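Local coordinates for protein 6-phosphogluconate dehydrogenase, NAD-binding (Geobacter metallireducens, PDB 3PEF) that binds NADP+ and probably reduces succinic semialdehyde to gamma-hydroxybutyrate, as a member of the beta-hydroxyacid dehydrogenase family, at residues K36-A41 / A45-T50; N142-A147 / I158-D163; M170-N175 / L241-A246; L191-G196 / A280-Y285. The protein carries 2 engineered substitutions. One frame throughout, in Å; residues are numbered along the deposited sequence.

The four contacts run from the cofactor-binding domain into the helical C-terminal domain. Interactions 1 and 2 both reach the mixed sheet of the Rossmann-type domain, one at each outermost strand, with centres 27 Å apart. Interaction 1 holds the 2'-phosphate of NADP+ through Lys36. Interaction 3 contains Lys171, the predicted active-site residue, and its centre is 32 Å from that of interaction 1. Interactions 2 and 3 touch directly, Leu161 CD1 packing on Met170 CB at 3.8 Å. Interactions 3 and 4 share helix 166-194 and both meet the second subunit; their nearest atoms are about 7 Å apart. Interaction 4 lies away from the annotated sites.

Interaction 1: K36-A41 / A45-T50; sequences KAEELA and AERAAT. With NAP (NADP nicotinamide-adenine-dinucleotide phosphate), chain I.
Ala45 N donates a hydrogen bond to Leu40 O (3.1 Å, 148° at the hydrogen). This bond joins the end of segment 36-41 to the start of segment 45-50. Ala41 CA adds a CH...O contact of 3.6 Å to Ala45 O. The methylene Leu40 CB meets the methyl Ala45 CB at 3.9 Å. Further on, the extended Arg47 chain brings its guanidinium up to the helix. Glu38 CG lies at the guanidinium edge, 3.2 Å from Arg47 NH2, and Ala37 CB is 3.4 Å from Arg47 NH1. The Glu38 carboxylate is turned 63° from the guanidinium plane and stays beyond salt-bridge range. Arg47 NH1 instead bonds to Pro34 O.

Lys36 points away from the strand, its chain fully extended beyond CG (chi2 -179°). This carries Lys36 NZ to a 2.7 Å hydrogen bond with O3X of the NADP+ 2'-phosphate. With an alanine at Lys36, the 2'-phosphate would probably lose this positive partner, and the protein's grip on that end of NADP+ is likely to weaken. Asn31 and Ser33 also bond to NADP+.

The contact closes the beta-alpha-beta unit of strand 26-30, helix 38-42 and strand 46-47. Ala37, Leu40 and Ala45 all pack on Ile29 of strand 26-30, and Leu40 also reaches helix 11-22.

Interaction 2: N142-A147 / I158-D163; sequences NLYDEA and IIHLGD
Tyr144 and His160 form a T-shaped (edge-to-face) pair, with the edge of the imidazole directed at the face of the phenol ring. The ring centroids of Tyr144 and His160 are 4.9 Å apart and the planes stand at 74°. His160 CD2 lies 3.7 Å from Tyr144 CD1, above the face and offset toward its rim. His160 CB sits over the same ring in a CH-pi contact, 3.9 Å from the Tyr144 ring centroid. Farther along the ring, Ile158 CG2 comes within 4.0 Å of Tyr144 CE1. Tyr144 OH ends beside the strand backbone, 3.5 Å from Ile159 C.

Tyr144 CG is anti to the backbone N (chi1 176°), which sends the phenol from the helix across to the strand. His160 CG is likewise anti to its own backbone N, and the imidazole meets the phenol from the other element. A second shell steadies the pair. His160 NE2 bonds to Gly139 O, and this bond helps to set the rotation of the imidazole. Tyr144 also packs on Ala137 of strand 133-139.

Helix 142-147 and strand 158-160 run antiparallel, 171° between their directions, as consecutive elements of a beta-alpha-beta unit at the edge of the sheet. Were Tyr144 replaced by an alanine, a gap would probably open between helix and strand, and the imidazole edge would lose its aromatic face.

Across the two segments the clear interactions are aromatic and apolar. The bond from His160 NE2 to Gly139 O would probably polarise the imidazole C-H at CD2, which faces the electron-rich phenol ring.

Interaction 3: M170-N175 / L241-A246; sequences MKLVVN and LRLAVA
Leu172 closes on Leu243 and Ala244 where the two helices come nearest. Both of its methyls lie against one carbon: Leu172 CD2 is 3.8 Å from Leu243 CB, and Leu172 CD1 is 3.9 Å from the same atom. With CG set anti to the carbonyl carbon (chi1 -66°), the Leu172 branch leans onto helix 234-251. Ala244 CB rests 4.0 Å from Leu172 O. The small alanine lets the backbones draw close, with Leu172 CA 5.4 Å from Ala244 CA.

The other end is looser. Leu241 CD1 only grazes Asn175 O at 4.2 Å. Asn175 turns its amide elsewhere: OD1 accepts from Lys171 NZ at 3.0 Å, from above the carbonyl plane. ND2 has a weak bond to Asp240 and a hydrogen bond to a bound glycerol, probably from the crystallisation liquor. Arg242, partly exposed, makes a salt bridge to Asp249 of the third subunit.

The helix segments cross at -111°, with axes 9.0 Å apart. They belong to the all-helical C-terminal domain of the beta-hydroxyacid dehydrogenases. Helix 166-194 carries Lys171, the predicted catalytic residue, which touches NADP+ and bonds to the same glycerol, consistent with a substrate pocket beside the cofactor.

Interaction 4: L191-G196 / A280-Y285; sequences LGEKAG and AIFKTY. Engineered in segment 280-285: Tyr285 (natural residue Ile).
Lys194 and Tyr285 make the one hydrogen bond between the segments. Lys194 NZ reaches Tyr285 O at 3.2 Å, and the bond is weak. The lysine chain runs out nearly straight and then bends at its last torsion (chi4 57°), which turns the ammonium toward the carbonyl. Its stronger partner is Gln253 OE1 of the second subunit. NE2 of the same glutamine bonds to Tyr285 O, so this glutamine grips both ends of the weak link.

Van der Waals contact comes from Glu193 and Phe282. Glu193 OE2 lies 3.6 Å from Phe282 CZ, with the carboxylate plane turned 61° from the ring. Phe282 CG is anti to the backbone N (chi1 175°), and CZ is the ring atom that touches the acid.

Segment 191-196 holds the last turn of helix 166-194 and the two residues after it. It closes in a Schellman motif at Gly196, where phi is positive; Gly196 N bonds back to Glu193 O at 3.1 Å. Segment 280-285 belongs to the C-terminal tail after helix 256-270 and packs against the long helix.

Charge pairing reaches outside the segments: Glu193 OE2 forms a salt bridge to Arg226, on which Phe282 also packs. Turn bonds shape the tail itself: Thr284 OG1 donates to Ile281 O at 2.7 Å in the carbonyl plane, and Thr284 N shares that acceptor. Tyr285 is an engineered residue, isoleucine in the natural protein; its side chain packs on Cys186 and Ala190 of helix 166-194.

Interaction 1: K36-A41 / A45-T50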
# COMPACT_ATOMS: atom_id res chain seq x y z
N LYS A 36 16.83 -23.69 -27.99
CA LYS A 36 15.83 -24.31 -27.12
C LYS A 36 15.00 -25.35 -27.86
O LYS A 36 14.19 -26.06 -27.25
CB LYS A 36 14.94 -23.24 -26.46
CG LYS A 36 15.75 -22.31 -25.55
CD LYS A 36 14.89 -21.25 -24.86
CE LYS A 36 15.75 -20.32 -23.98
NZ LYS A 36 14.93 -19.23 -23.37
N ALA A 37 15.22 -25.46 -29.16
CA ALA A 37 14.53 -26.44 -30.00
C ALA A 37 15.31 -27.74 -30.12
O ALA A 37 14.78 -28.73 -30.63
CB ALA A 37 14.27 -25.85 -31.39
N GLU A 38 16.56 -27.75 -29.67
CA GLU A 38 17.45 -28.88 -29.94
C GLU A 38 16.95 -30.20 -29.34
O GLU A 38 17.05 -31.25 -29.97
CB GLU A 38 18.89 -28.58 -29.49
CG GLU A 38 19.52 -27.45 -30.29
CD GLU A 38 20.82 -26.91 -29.70
OE1 GLU A 38 21.37 -27.55 -28.78
OE2 GLU A 38 21.28 -25.86 -30.16
N GLU A 39 16.42 -30.15 -28.12
CA GLU A 39 16.01 -31.38 -27.45
C GLU A 39 14.79 -31.96 -28.16
O GLU A 39 14.72 -33.15 -28.44
CB GLU A 39 15.70 -31.11 -25.98
CG GLU A 39 15.27 -32.35 -25.21
CD GLU A 39 15.06 -32.07 -23.73
OE1 GLU A 39 15.45 -30.98 -23.26
OE2 GLU A 39 14.51 -32.96 -23.03
N LEU A 40 13.84 -31.10 -28.48
CA LEU A 40 12.68 -31.54 -29.26
C LEU A 40 13.09 -32.04 -30.65
O LEU A 40 12.56 -33.04 -31.13
CB LEU A 40 11.66 -30.43 -29.39
CG LEU A 40 10.86 -30.13 -28.12
CD1 LEU A 40 10.41 -28.69 -28.16
CD2 LEU A 40 9.68 -31.08 -28.00
N ALA A 41 14.03 -31.35 -31.29
CA ALA A 41 14.46 -31.78 -32.62
C ALA A 41 14.97 -33.22 -32.61
O ALA A 41 14.66 -34.01 -33.49
CB ALA A 41 15.52 -30.84 -33.17
N ALA A 45 10.82 -33.79 -33.56
CA ALA A 45 10.11 -32.56 -33.93
C ALA A 45 10.82 -31.90 -35.10
O ALA A 45 12.04 -32.00 -35.23
CB ALA A 45 10.05 -31.59 -32.75
N GLU A 46 10.04 -31.21 -35.93
CA GLU A 46 10.58 -30.53 -37.11
C GLU A 46 10.84 -29.03 -36.86
O GLU A 46 9.95 -28.32 -36.38
CB GLU A 46 9.60 -30.70 -38.28
CG GLU A 46 9.99 -29.96 -39.55
CD GLU A 46 8.92 -30.04 -40.63
OE1 GLU A 46 7.84 -30.63 -40.37
OE2 GLU A 46 9.14 -29.51 -41.75
N ARG A 47 12.04 -28.56 -37.19
CA ARG A 47 12.38 -27.12 -37.08
C ARG A 47 11.73 -26.28 -38.17
O ARG A 47 11.84 -26.60 -39.35
CB ARG A 47 13.88 -26.89 -37.21
CG ARG A 47 14.66 -26.92 -35.93
CD ARG A 47 16.11 -26.51 -36.20
NE ARG A 47 16.97 -27.00 -35.13
CZ ARG A 47 17.17 -26.34 -34.00
NH1 ARG A 47 16.58 -25.16 -33.82
NH2 ARG A 47 17.95 -26.84 -33.06
N ALA A 48 11.10 -25.19 -37.76
CA ALA A 48 10.60 -24.19 -38.69
C ALA A 48 11.53 -22.99 -38.63
O ALA A 48 12.09 -22.69 -37.57
CB ALA A 48 9.20 -23.79 -38.29
N ALA A 49 11.71 -22.29 -39.74
CA ALA A 49 12.58 -21.13 -39.77
C ALA A 49 11.98 -19.90 -39.08
O ALA A 49 12.71 -19.08 -38.51
CB ALA A 49 12.95 -20.79 -41.22
N THR A 50 10.66 -19.77 -39.13
CA THR A 50 9.98 -18.55 -38.71
C THR A 50 8.61 -18.92 -38.18
O THR A 50 8.10 -20.00 -38.48
CB THR A 50 9.72 -17.60 -39.90
OG1 THR A 50 8.96 -18.32 -40.88
CG2 THR A 50 11.03 -17.09 -40.55
PA NAP I . 10.12 -18.28 -20.26
O1A NAP I . 10.88 -17.06 -19.90
O2A NAP I . 10.79 -19.55 -19.95
O5B NAP I . 9.75 -18.25 -21.82
C5B NAP I . 9.41 -17.05 -22.45
C4B NAP I . 9.28 -17.36 -23.93
O4B NAP I . 8.90 -16.17 -24.60
C3B NAP I . 10.62 -17.79 -24.53
O3B NAP I . 10.30 -18.75 -25.51
C2B NAP I . 11.10 -16.52 -25.20
O2B NAP I . 11.98 -16.71 -26.28
C1B NAP I . 9.78 -15.96 -25.68
N9A NAP I . 9.90 -14.54 -26.04
C8A NAP I . 10.08 -13.50 -25.17
N7A NAP I . 10.15 -12.35 -25.89
C5A NAP I . 10.03 -12.66 -27.20
C6A NAP I . 10.02 -11.87 -28.33
N6A NAP I . 10.16 -10.56 -28.23
N1A NAP I . 9.87 -12.47 -29.56
C2A NAP I . 9.73 -13.84 -29.66
N3A NAP I . 9.73 -14.62 -28.52
C4A NAP I . 9.87 -14.04 -27.31
O3 NAP I . 8.74 -18.20 -19.48
PN NAP I . 7.54 -19.23 -19.38
O1N NAP I . 7.26 -19.52 -17.96
O2N NAP I . 7.74 -20.37 -20.31
O5D NAP I . 6.45 -18.19 -19.95
C5D NAP I . 5.63 -18.43 -21.06
C4D NAP I . 4.25 -17.87 -20.71
O4D NAP I . 3.56 -18.71 -19.81
C3D NAP I . 4.34 -16.55 -19.97
O3D NAP I . 3.27 -15.77 -20.47
C2D NAP I . 4.15 -16.90 -18.51
O2D NAP I . 3.59 -15.82 -17.81
C1D NAP I . 3.14 -18.02 -18.65
N1N NAP I . 3.03 -19.00 -17.55
C2N NAP I . 4.14 -19.41 -16.87
C3N NAP I . 4.03 -20.38 -15.87
C7N NAP I . 5.25 -20.87 -15.16
O7N NAP I . 5.06 -21.45 -13.92
N7N NAP I . 6.49 -20.74 -15.66
C4N NAP I . 2.78 -20.94 -15.57
C5N NAP I . 1.67 -20.54 -16.29
C6N NAP I . 1.80 -19.58 -17.30
P2B NAP I . 13.57 -16.95 -26.05
O1X NAP I . 14.23 -16.59 -27.37
O2X NAP I . 14.03 -16.05 -24.95
O3X NAP I . 13.82 -18.38 -25.67

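Interaction 2: N142-A147 / I158-D163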
# COMPACT_ATOMS: atom_id res chain seq x y z
N ASN A 142 -15.07 -23.95 -32.74
CA ASN A 142 -14.65 -24.99 -33.67
C ASN A 142 -13.15 -25.28 -33.51
O ASN A 142 -12.72 -26.44 -33.47
CB ASN A 142 -14.98 -24.57 -35.10
CG ASN A 142 -16.48 -24.44 -35.33
OD1 ASN A 142 -17.28 -25.12 -34.68
ND2 ASN A 142 -16.87 -23.56 -36.25
N LEU A 143 -12.37 -24.22 -33.38
CA LEU A 143 -10.95 -24.37 -33.12
C LEU A 143 -10.72 -25.02 -31.75
O LEU A 143 -9.84 -25.86 -31.59
CB LEU A 143 -10.24 -23.03 -33.21
CG LEU A 143 -8.74 -23.05 -32.92
CD1 LEU A 143 -8.04 -24.15 -33.71
CD2 LEU A 143 -8.14 -21.67 -33.22
N TYR A 144 -11.52 -24.62 -30.76
CA TYR A 144 -11.45 -25.24 -29.44
C TYR A 144 -11.59 -26.75 -29.60
O TYR A 144 -10.78 -27.52 -29.09
CB TYR A 144 -12.56 -24.68 -28.56
CG TYR A 144 -12.68 -25.28 -27.18
CD1 TYR A 144 -11.79 -24.91 -26.17
CD2 TYR A 144 -13.70 -26.17 -26.87
CE1 TYR A 144 -11.90 -25.44 -24.88
CE2 TYR A 144 -13.82 -26.70 -25.59
CZ TYR A 144 -12.92 -26.33 -24.60
OH TYR A 144 -13.03 -26.85 -23.32
N ASP A 145 -12.61 -27.17 -30.34
CA ASP A 145 -12.88 -28.59 -30.49
C ASP A 145 -11.75 -29.27 -31.28
O ASP A 145 -11.34 -30.39 -30.97
CB ASP A 145 -14.25 -28.81 -31.15
CG ASP A 145 -15.42 -28.46 -30.21
OD1 ASP A 145 -15.31 -28.73 -28.99
OD2 ASP A 145 -16.44 -27.92 -30.69
N GLU A 146 -11.23 -28.56 -32.28
CA GLU A 146 -10.15 -29.10 -33.09
C GLU A 146 -8.83 -29.23 -32.31
O GLU A 146 -8.08 -30.17 -32.54
CB GLU A 146 -9.94 -28.25 -34.34
CG GLU A 146 -8.94 -28.84 -35.31
CD GLU A 146 -8.93 -28.13 -36.65
OE1 GLU A 146 -7.94 -28.31 -37.40
OE2 GLU A 146 -9.90 -27.40 -36.95
N ALA A 147 -8.57 -28.31 -31.38
CA ALA A 147 -7.32 -28.36 -30.63
C ALA A 147 -7.40 -29.32 -29.44
O ALA A 147 -6.38 -29.68 -28.85
CB ALA A 147 -6.93 -26.96 -30.16
N ILE A 158 -9.86 -28.77 -18.84
CA ILE A 158 -9.91 -27.89 -20.00
C ILE A 158 -11.30 -27.28 -20.09
O ILE A 158 -12.29 -27.99 -20.15
CB ILE A 158 -9.59 -28.68 -21.29
CG1 ILE A 158 -8.22 -29.35 -21.18
CG2 ILE A 158 -9.63 -27.76 -22.49
CD1 ILE A 158 -8.13 -30.71 -21.82
N ILE A 159 -11.37 -25.95 -20.07
CA ILE A 159 -12.68 -25.29 -20.08
C ILE A 159 -12.74 -24.19 -21.11
O ILE A 159 -11.72 -23.70 -21.59
CB ILE A 159 -13.01 -24.68 -18.70
CG1 ILE A 159 -12.03 -23.56 -18.37
CG2 ILE A 159 -12.98 -25.74 -17.62
CD1 ILE A 159 -12.48 -22.68 -17.21
N HIS A 160 -13.96 -23.78 -21.46
CA HIS A 160 -14.16 -22.72 -22.44
C HIS A 160 -14.99 -21.62 -21.80
O HIS A 160 -16.05 -21.88 -21.27
CB HIS A 160 -14.85 -23.29 -23.68
CG HIS A 160 -14.96 -22.32 -24.82
ND1 HIS A 160 -15.95 -21.37 -24.89
CD2 HIS A 160 -14.20 -22.16 -25.93
CE1 HIS A 160 -15.80 -20.66 -26.00
NE2 HIS A 160 -14.74 -21.12 -26.64
N LEU A 161 -14.50 -20.38 -21.85
CA LEU A 161 -15.05 -19.30 -21.03
C LEU A 161 -15.80 -18.23 -21.81
O LEU A 161 -16.19 -17.21 -21.24
CB LEU A 161 -13.94 -18.63 -20.23
CG LEU A 161 -13.27 -19.56 -19.20
CD1 LEU A 161 -11.93 -19.00 -18.73
CD2 LEU A 161 -14.22 -19.79 -18.03
N GLY A 162 -15.98 -18.44 -23.11
CA GLY A 162 -16.73 -17.51 -23.93
C GLY A 162 -15.88 -16.86 -24.99
O GLY A 162 -14.99 -17.49 -25.55
N ASP A 163 -16.13 -15.58 -25.26
CA ASP A 163 -15.41 -14.85 -26.30
C ASP A 163 -13.97 -14.50 -25.88
O ASP A 163 -13.64 -14.47 -24.70
CB ASP A 163 -16.15 -13.56 -26.64
CG ASP A 163 -17.55 -13.82 -27.16
OD1 ASP A 163 -17.75 -14.86 -27.81
OD2 ASP A 163 -18.44 -12.97 -26.91

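Interaction 3: M170-N175 / L241-A246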
# COMPACT_ATOMS: atom_id res chain seq x y z
N MET A 170 -9.66 -14.22 -16.80
CA MET A 170 -9.65 -15.25 -15.77
C MET A 170 -8.22 -15.50 -15.30
O MET A 170 -7.95 -15.58 -14.10
CB MET A 170 -10.23 -16.55 -16.30
CG MET A 170 -10.13 -17.69 -15.30
SD MET A 170 -11.23 -17.51 -13.89
CE MET A 170 -12.86 -17.63 -14.69
N LYS A 171 -7.32 -15.65 -16.26
CA LYS A 171 -5.91 -15.89 -15.94
C LYS A 171 -5.36 -14.77 -15.06
O LYS A 171 -4.70 -15.03 -14.05
CB LYS A 171 -5.09 -16.02 -17.23
CG LYS A 171 -3.58 -16.12 -16.98
CD LYS A 171 -3.26 -17.32 -16.08
CE LYS A 171 -1.75 -17.48 -15.99
NZ LYS A 171 -1.36 -18.51 -14.99
N LEU A 172 -5.61 -13.52 -15.44
CA LEU A 172 -5.10 -12.38 -14.67
C LEU A 172 -5.70 -12.31 -13.25
O LEU A 172 -5.00 -12.04 -12.28
CB LEU A 172 -5.34 -11.08 -15.43
CG LEU A 172 -4.55 -10.95 -16.74
CD1 LEU A 172 -4.80 -9.59 -17.36
CD2 LEU A 172 -3.05 -11.15 -16.45
N VAL A 173 -6.99 -12.57 -13.12
CA VAL A 173 -7.61 -12.54 -11.80
C VAL A 173 -6.98 -13.57 -10.89
O VAL A 173 -6.58 -13.28 -9.75
CB VAL A 173 -9.12 -12.84 -11.90
CG1 VAL A 173 -9.64 -13.30 -10.57
CG2 VAL A 173 -9.85 -11.60 -12.40
N VAL A 174 -6.90 -14.79 -11.39
CA VAL A 174 -6.39 -15.90 -10.60
C VAL A 174 -4.91 -15.71 -10.24
O VAL A 174 -4.50 -16.01 -9.10
CB VAL A 174 -6.63 -17.22 -11.36
CG1 VAL A 174 -5.78 -18.33 -10.79
CG2 VAL A 174 -8.13 -17.57 -11.32
N ASN A 175 -4.11 -15.22 -11.18
CA ASN A 175 -2.70 -14.97 -10.86
C ASN A 175 -2.47 -13.82 -9.91
O ASN A 175 -1.48 -13.79 -9.17
CB ASN A 175 -1.87 -14.77 -12.12
CG ASN A 175 -1.16 -16.03 -12.52
OD1 ASN A 175 -1.73 -17.12 -12.40
ND2 ASN A 175 0.09 -15.91 -12.95
N LEU A 241 1.03 -9.22 -12.43
CA LEU A 241 0.49 -8.25 -11.49
C LEU A 241 0.32 -6.89 -12.17
O LEU A 241 -0.69 -6.20 -12.01
CB LEU A 241 1.41 -8.15 -10.27
CG LEU A 241 1.08 -8.85 -8.95
CD1 LEU A 241 -0.13 -9.82 -9.02
CD2 LEU A 241 2.30 -9.54 -8.36
N ARG A 242 1.32 -6.50 -12.96
CA ARG A 242 1.22 -5.29 -13.78
C ARG A 242 -0.07 -5.32 -14.59
O ARG A 242 -0.84 -4.37 -14.59
CB ARG A 242 2.42 -5.25 -14.72
CG ARG A 242 2.49 -4.10 -15.72
CD ARG A 242 3.96 -4.02 -16.21
NE ARG A 242 4.21 -5.01 -17.22
CZ ARG A 242 5.34 -5.68 -17.43
NH1 ARG A 242 5.35 -6.55 -18.42
NH2 ARG A 242 6.44 -5.52 -16.69
N LEU A 243 -0.30 -6.43 -15.28
CA LEU A 243 -1.46 -6.53 -16.16
C LEU A 243 -2.79 -6.56 -15.42
O LEU A 243 -3.80 -6.05 -15.93
CB LEU A 243 -1.34 -7.76 -17.06
CG LEU A 243 -0.16 -7.75 -18.04
CD1 LEU A 243 -0.19 -9.08 -18.78
CD2 LEU A 243 -0.23 -6.56 -19.02
N ALA A 244 -2.81 -7.17 -14.23
CA ALA A 244 -4.03 -7.23 -13.41
C ALA A 244 -4.42 -5.84 -12.88
O ALA A 244 -5.59 -5.44 -12.90
CB ALA A 244 -3.85 -8.22 -12.24
N VAL A 245 -3.43 -5.11 -12.40
CA VAL A 245 -3.66 -3.72 -11.99
C VAL A 245 -4.17 -2.87 -13.17
O VAL A 245 -5.07 -2.05 -13.01
CB VAL A 245 -2.40 -3.11 -11.34
CG1 VAL A 245 -2.60 -1.62 -11.02
CG2 VAL A 245 -2.07 -3.86 -10.08
N ALA A 246 -3.64 -3.09 -14.37
CA ALA A 246 -4.17 -2.34 -15.52
C ALA A 246 -5.62 -2.75 -15.82
O ALA A 246 -6.45 -1.92 -16.21
CB ALA A 246 -3.28 -2.52 -16.76

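Interaction 4: L191-G196 / A280-Y285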
# COMPACT_ATOMS: atom_id res chain seq x y z
N LEU A 191 8.55 -12.39 9.13
CA LEU A 191 8.17 -11.87 10.44
C LEU A 191 8.42 -12.92 11.52
O LEU A 191 9.01 -12.64 12.55
CB LEU A 191 6.69 -11.47 10.45
CG LEU A 191 6.09 -10.94 11.77
CD1 LEU A 191 6.77 -9.64 12.24
CD2 LEU A 191 4.59 -10.72 11.62
N GLY A 192 7.95 -14.15 11.27
CA GLY A 192 8.14 -15.24 12.21
C GLY A 192 9.61 -15.48 12.53
O GLY A 192 10.00 -15.61 13.70
N GLU A 193 10.44 -15.52 11.49
CA GLU A 193 11.88 -15.67 11.69
C GLU A 193 12.43 -14.58 12.61
O GLU A 193 13.26 -14.85 13.48
CB GLU A 193 12.64 -15.65 10.36
CG GLU A 193 12.41 -16.90 9.51
CD GLU A 193 13.41 -17.05 8.37
OE1 GLU A 193 14.42 -16.31 8.34
OE2 GLU A 193 13.19 -17.93 7.50
N LYS A 194 12.01 -13.34 12.40
CA LYS A 194 12.56 -12.24 13.19
C LYS A 194 12.02 -12.25 14.62
O LYS A 194 12.64 -11.67 15.52
CB LYS A 194 12.32 -10.88 12.52
CG LYS A 194 13.30 -10.57 11.40
CD LYS A 194 13.19 -9.13 10.94
CE LYS A 194 14.00 -8.89 9.66
NZ LYS A 194 13.59 -9.79 8.53
N ALA A 195 10.89 -12.91 14.83
CA ALA A 195 10.33 -13.06 16.17
C ALA A 195 10.93 -14.27 16.90
O ALA A 195 10.57 -14.57 18.04
CB ALA A 195 8.82 -13.20 16.10
N GLY A 196 11.85 -14.96 16.25
CA GLY A 196 12.49 -16.11 16.85
C GLY A 196 11.74 -17.43 16.73
O GLY A 196 12.08 -18.40 17.42
N ALA A 280 11.25 -16.12 -4.78
CA ALA A 280 12.44 -15.34 -4.41
C ALA A 280 12.10 -13.97 -3.81
O ALA A 280 12.96 -13.32 -3.22
CB ALA A 280 13.42 -15.21 -5.60
N ILE A 281 10.85 -13.53 -3.97
CA ILE A 281 10.44 -12.29 -3.32
C ILE A 281 10.76 -12.35 -1.82
O ILE A 281 10.99 -11.33 -1.18
CB ILE A 281 8.94 -11.95 -3.57
CG1 ILE A 281 8.62 -10.53 -3.10
CG2 ILE A 281 8.03 -13.00 -2.95
CD1 ILE A 281 7.15 -10.12 -3.20
N PHE A 282 10.78 -13.56 -1.26
CA PHE A 282 11.14 -13.73 0.15
C PHE A 282 12.47 -13.06 0.52
O PHE A 282 12.64 -12.59 1.65
CB PHE A 282 11.23 -15.21 0.52
CG PHE A 282 11.73 -15.45 1.93
CD1 PHE A 282 10.86 -15.36 3.01
CD2 PHE A 282 13.06 -15.77 2.17
CE1 PHE A 282 11.31 -15.59 4.32
CE2 PHE A 282 13.52 -16.00 3.47
CZ PHE A 282 12.64 -15.91 4.54
N LYS A 283 13.41 -13.04 -0.42
CA LYS A 283 14.76 -12.54 -0.14
C LYS A 283 14.82 -11.03 0.03
O LYS A 283 15.77 -10.50 0.61
CB LYS A 283 15.76 -13.03 -1.20
CG LYS A 283 16.10 -14.50 -1.05
CD LYS A 283 17.28 -14.90 -1.93
CE LYS A 283 16.90 -14.99 -3.41
NZ LYS A 283 18.12 -15.13 -4.26
N THR A 284 13.81 -10.33 -0.48
CA THR A 284 13.72 -8.89 -0.26
C THR A 284 13.22 -8.59 1.16
O THR A 284 13.33 -7.46 1.62
CB THR A 284 12.75 -8.24 -1.26
OG1 THR A 284 11.41 -8.67 -0.98
CG2 THR A 284 13.10 -8.62 -2.68
N TYR A 285 12.66 -9.59 1.83
CA TYR A 285 12.08 -9.38 3.16
C TYR A 285 13.08 -9.60 4.29
O TYR A 285 12.78 -9.36 5.46
CB TYR A 285 10.86 -10.26 3.39
CG TYR A 285 9.61 -9.82 2.68
CD1 TYR A 285 9.14 -8.51 2.79
CD2 TYR A 285 8.87 -10.71 1.90
CE1 TYR A 285 7.99 -8.10 2.13
CE2 TYR A 285 7.72 -10.32 1.25
CZ TYR A 285 7.28 -9.01 1.36
OH TYR A 285 6.13 -8.62 0.71